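Local coordinates for protein meso-diaminopimelate dehydrogenase (Clostridium tetani, PDB 3WGZ) that probably catalyses the NADP-dependent, reversible oxidative deamination of meso-diaminopimelate, here in an engineered form with D-leucine bound, at residues B[155-160]-B[168-173]. The protein carries 6 engineered substitutions. Residues are numbered along the deposited sequence; the frame is centred on the assembly and turned at random.
Sequences GHSDAI and NGIQYI. Engineered in segment 168-173: Ile173 (natural residue Thr). With DLE (D-leucine), chain C.
Ser157 OG takes part in two hydrogen bonds at once: one with the carbonyl oxygen of Ser153, a turn earlier in the chain, and a weak one from the backbone N-H of Gln171 in the strand, 3.4 Å from N to OG and bent to 146° at the hydrogen. Lying anti to its own carbonyl carbon, beside the backbone N, Ser157 OG also comes 3.8 Å from Ile170 CA. One buried oxygen thus links helix 154-161 to the strand it packs on.

Next to it, two flat groups meet. Gln171 NE2 sits over one face of the His156 imidazole, displaced toward its rim and 3.4 Å from CG, with amide and ring planes only 16° apart. A bend at chi2 in Gln171 turns its amide toward His156, and Gln171 CD also meets His156 CB at 3.5 Å; a weak hydrogen bond from Ser153 OG to Gln171 OE1 helps to steady it.

The arrangement is that of a helix packed on one face of a mixed beta-sheet in the C-terminal domain. The short segment axes are oblique and roughly antiparallel (141° between N-to-C directions), 6.7 Å apart at closest, the strand segment belonging to strand 166-175. Farther along, Ile160 points CD1 onto Ile170 O (3.5 Å) and Gln171 CB (3.6 Å), and Ile160 also rests on Cys201 of the neighbouring strand 197-205. At the helix start, Gly155 N approaches the carboxylate of the bound D-leucine, although this hydrogen bond is weak and the oxygen's placement doubtful.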
loop_
_atom_site.group_PDB
_atom_site.type_symbol
_atom_site.label_atom_id
_atom_site.label_comp_id
_atom_site.label_asym_id
_atom_site.label_seq_id
_atom_site.Cartn_x
_atom_site.Cartn_y
_atom_site.Cartn_z
ATOM N N GLY B 155 11.653 -21.197 15.957
ATOM C CA GLY B 155 11.744 -22.625 15.720
ATOM C C GLY B 155 13.117 -23.074 15.269
ATOM O O GLY B 155 13.712 -23.960 15.881
ATOM N N HIS B 156 13.623 -22.469 14.198
ATOM C CA HIS B 156 14.936 -22.835 13.689
ATOM C C HIS B 156 16.044 -22.633 14.714
ATOM O O HIS B 156 17.063 -23.316 14.671
ATOM C CB HIS B 156 15.256 -22.048 12.421
ATOM C CG HIS B 156 14.466 -22.485 11.230
ATOM N ND1 HIS B 156 13.126 -22.202 11.079
ATOM C CD2 HIS B 156 14.821 -23.213 10.145
ATOM C CE1 HIS B 156 12.691 -22.734 9.951
ATOM N NE2 HIS B 156 13.700 -23.353 9.365
ATOM N N SER B 157 15.848 -21.700 15.639
ATOM C CA SER B 157 16.854 -21.456 16.662
ATOM C C SER B 157 16.865 -22.605 17.660
ATOM O O SER B 157 17.928 -23.067 18.076
ATOM C CB SER B 157 16.578 -20.137 17.382
ATOM O OG SER B 157 16.686 -19.051 16.480
ATOM N N ASP B 158 15.678 -23.063 18.049
ATOM C CA ASP B 158 15.583 -24.173 18.992
ATOM C C ASP B 158 16.220 -25.386 18.331
ATOM O O ASP B 158 16.917 -26.159 18.972
ATOM C CB ASP B 158 14.123 -24.481 19.337
ATOM C CG ASP B 158 13.466 -23.372 20.130
ATOM O OD1 ASP B 158 14.151 -22.798 21.002
ATOM O OD2 ASP B 158 12.269 -23.087 19.894
ATOM N N ALA B 159 15.973 -25.535 17.037
ATOM C CA ALA B 159 16.532 -26.635 16.269
ATOM C C ALA B 159 18.059 -26.615 16.402
ATOM O O ALA B 159 18.671 -27.605 16.809
ATOM C CB ALA B 159 16.124 -26.501 14.804
ATOM N N ILE B 160 18.663 -25.480 16.059
ATOM C CA ILE B 160 20.114 -25.314 16.146
ATOM C C ILE B 160 20.634 -25.758 17.506
ATOM O O ILE B 160 21.700 -26.360 17.601
ATOM C CB ILE B 160 20.531 -23.844 15.946
ATOM C CG1 ILE B 160 20.203 -23.392 14.530
ATOM C CG2 ILE B 160 22.012 -23.689 16.207
ATOM C CD1 ILE B 160 20.432 -21.908 14.309
ATOM N N ASN B 168 24.979 -22.428 22.202
ATOM C CA ASN B 168 23.863 -21.529 21.978
ATOM C C ASN B 168 23.933 -21.061 20.530
ATOM O O ASN B 168 24.965 -21.226 19.870
ATOM C CB ASN B 168 23.962 -20.343 22.937
ATOM C CG ASN B 168 22.662 -19.581 23.060
ATOM O OD1 ASN B 168 21.599 -20.093 22.714
ATOM N ND2 ASN B 168 22.735 -18.358 23.574
ATOM N N GLY B 169 22.840 -20.487 20.030
ATOM C CA GLY B 169 22.832 -20.028 18.655
ATOM C C GLY B 169 21.543 -19.373 18.204
ATOM O O GLY B 169 20.537 -19.376 18.919
ATOM N N ILE B 170 21.575 -18.815 17.000
ATOM C CA ILE B 170 20.416 -18.139 16.445
ATOM C C ILE B 170 20.379 -18.300 14.929
ATOM O O ILE B 170 21.415 -18.515 14.281
ATOM C CB ILE B 170 20.447 -16.637 16.802
ATOM C CG1 ILE B 170 19.144 -15.961 16.375
ATOM C CG2 ILE B 170 21.640 -15.976 16.131
ATOM C CD1 ILE B 170 19.026 -14.502 16.816
ATOM N N GLN B 171 19.181 -18.202 14.366
ATOM C CA GLN B 171 19.007 -18.336 12.929
ATOM C C GLN B 171 18.261 -17.166 12.315
ATOM O O GLN B 171 17.372 -16.587 12.940
ATOM C CB GLN B 171 18.252 -19.630 12.611
ATOM C CG GLN B 171 17.944 -19.817 11.134
ATOM C CD GLN B 171 16.551 -19.329 10.717
ATOM O OE1 GLN B 171 15.976 -18.427 11.322
ATOM N NE2 GLN B 171 16.015 -19.932 9.656
ATOM N N TYR B 172 18.617 -16.838 11.078
ATOM C CA TYR B 172 17.961 -15.767 10.353
ATOM C C TYR B 172 17.521 -16.320 9.016
ATOM O O TYR B 172 18.158 -17.220 8.473
ATOM C CB TYR B 172 18.920 -14.610 10.082
ATOM C CG TYR B 172 19.330 -13.819 11.297
ATOM C CD1 TYR B 172 18.467 -12.883 11.869
ATOM C CD2 TYR B 172 20.590 -13.996 11.873
ATOM C CE1 TYR B 172 18.852 -12.141 12.979
ATOM C CE2 TYR B 172 20.982 -13.261 12.982
ATOM C CZ TYR B 172 20.112 -12.338 13.529
ATOM O OH TYR B 172 20.500 -11.618 14.632
ATOM N N ILE B 173 16.415 -15.791 8.506
ATOM C CA ILE B 173 15.917 -16.166 7.201
ATOM C C ILE B 173 16.114 -14.860 6.440
ATOM O O ILE B 173 15.754 -13.794 6.937
ATOM C CB ILE B 173 14.422 -16.552 7.232
ATOM C CG1 ILE B 173 14.241 -17.840 8.046
ATOM C CG2 ILE B 173 13.916 -16.770 5.807
ATOM C CD1 ILE B 173 12.807 -18.347 8.136
HETATM N N DLE C . 7.361 -19.382 12.938
HETATM C CA DLE C . 7.949 -20.195 14.013
HETATM C CB DLE C . 7.876 -19.467 15.357
HETATM C CG DLE C . 6.417 -19.172 15.708
HETATM C CD1 DLE C . 5.651 -20.489 15.869
HETATM C CD2 DLE C . 6.357 -18.390 17.022
HETATM C C DLE C . 9.409 -20.507 13.679
HETATM O O DLE C . 10.110 -19.562 13.255
HETATM O OXT DLE C . 9.786 -21.687 13.834
#